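Local coordinates for protein transcriptional activator HlyU (Vibrio cholerae, PDB 4K2E) that activates transcription of the hemolysin gene hlyA as a winged-helix DNA-binding regulator and may promote expression of other virulence determinants, at residues V51-L54 / S55-E59. Sequence-based numbering, arbitrary orientation.
Sequences VGEL and SSRLE
With CG trans to the backbone N in Glu-53 (chi1 180°) and trans to the carbonyl carbon in Arg-57 (chi1 -65°), and with both chains bent at chi2, the two side chains run side by side, in the same direction, one helical turn apart. Helix 51-58 is the first helix of the predicted helix-turn-helix in this winged-helix, ArsR-type fold, and the pair forms an i to i+4 salt bridge on it. Arg-57 NE donates to Glu-53 OE2 over 3.2 Å, meeting OE2 on the anti side and somewhat out of the carboxylate plane, while OE2 sits near the guanidinium edge; the planes of the two groups are turned 56° apart. The same two residues are also joined through the backbone, Arg-57 N donating to Glu-53 O at 2.8 Å. The bonds from Ser-55 N to Val-51 O (2.8 Å) and from Ser-56 N to Gly-52 O (3.0 Å) continue the alpha-helical pattern. On the buried face, Leu-54 packs on Leu-65 of helix 62-74 and Leu-58 on Gln-39 and Ile-40 of helix 35-40. Glu-59, with positive phi, is the first residue to leave helical geometry, and Ser-55 OG bonds to Leu-60 O just beyond it. In the last turn, Leu-58 N donates to Leu-54 O at 2.9 Å, while Leu-58 CD2 lies 4.2 Å from Leu-54 CB.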
# COMPACT_ATOMS: atom_id res chain seq x y z
N VAL A 51 -23.56 -1.11 -5.26
CA VAL A 51 -22.78 -0.85 -6.46
C VAL A 51 -23.26 0.44 -7.14
O VAL A 51 -22.45 1.21 -7.70
CB VAL A 51 -22.87 -2.03 -7.44
CG1 VAL A 51 -22.29 -1.67 -8.78
CG2 VAL A 51 -22.17 -3.23 -6.87
N GLY A 52 -24.57 0.68 -7.09
CA GLY A 52 -25.17 1.89 -7.63
C GLY A 52 -24.63 3.13 -6.92
O GLY A 52 -24.37 4.17 -7.54
N GLU A 53 -24.42 3.01 -5.61
CA GLU A 53 -23.96 4.17 -4.86
C GLU A 53 -22.49 4.43 -5.16
O GLU A 53 -22.08 5.57 -5.31
CB GLU A 53 -24.11 3.97 -3.36
CG GLU A 53 -23.62 5.19 -2.60
CD GLU A 53 -24.41 5.46 -1.34
OE1 GLU A 53 -25.49 4.85 -1.20
OE2 GLU A 53 -23.94 6.27 -0.51
N LEU A 54 -21.73 3.35 -5.21
CA LEU A 54 -20.33 3.42 -5.61
C LEU A 54 -20.18 4.07 -7.00
O LEU A 54 -19.37 4.98 -7.18
CB LEU A 54 -19.70 2.02 -5.57
CG LEU A 54 -19.49 1.44 -4.17
CD1 LEU A 54 -19.05 -0.05 -4.25
CD2 LEU A 54 -18.42 2.25 -3.42
N SER A 55 -20.96 3.62 -7.98
CA SER A 55 -20.90 4.20 -9.32
C SER A 55 -21.24 5.67 -9.26
O SER A 55 -20.58 6.49 -9.92
CB SER A 55 -21.84 3.49 -10.30
OG SER A 55 -21.96 4.23 -11.51
N SER A 56 -22.28 6.02 -8.50
CA SER A 56 -22.65 7.43 -8.35
C SER A 56 -21.54 8.30 -7.71
O SER A 56 -21.26 9.43 -8.16
CB SER A 56 -23.93 7.55 -7.53
OG SER A 56 -24.14 8.88 -7.10
N ARG A 57 -20.95 7.81 -6.62
CA ARG A 57 -20.01 8.62 -5.85
C ARG A 57 -18.66 8.71 -6.57
O ARG A 57 -17.99 9.73 -6.50
CB ARG A 57 -19.83 8.07 -4.43
CG ARG A 57 -21.05 8.13 -3.55
CD ARG A 57 -20.70 8.43 -2.09
NE ARG A 57 -21.90 8.60 -1.26
CZ ARG A 57 -22.48 9.78 -1.01
NH1 ARG A 57 -23.57 9.84 -0.25
NH2 ARG A 57 -21.99 10.89 -1.54
N LEU A 58 -18.28 7.63 -7.24
CA LEU A 58 -17.01 7.58 -7.96
C LEU A 58 -17.15 8.21 -9.35
O LEU A 58 -16.16 8.57 -9.99
CB LEU A 58 -16.53 6.14 -8.12
CG LEU A 58 -15.69 5.50 -7.00
CD1 LEU A 58 -15.74 6.34 -5.73
CD2 LEU A 58 -16.19 4.11 -6.72
N GLU A 59 -18.40 8.35 -9.79
CA GLU A 59 -18.72 8.75 -11.16
C GLU A 59 -18.06 7.85 -12.21
O GLU A 59 -17.60 8.33 -13.25
CB GLU A 59 -18.43 10.23 -11.40
CG GLU A 59 -19.36 11.07 -10.57
CD GLU A 59 -19.33 12.53 -10.93
OE1 GLU A 59 -18.41 12.96 -11.64
OE2 GLU A 59 -20.26 13.23 -10.49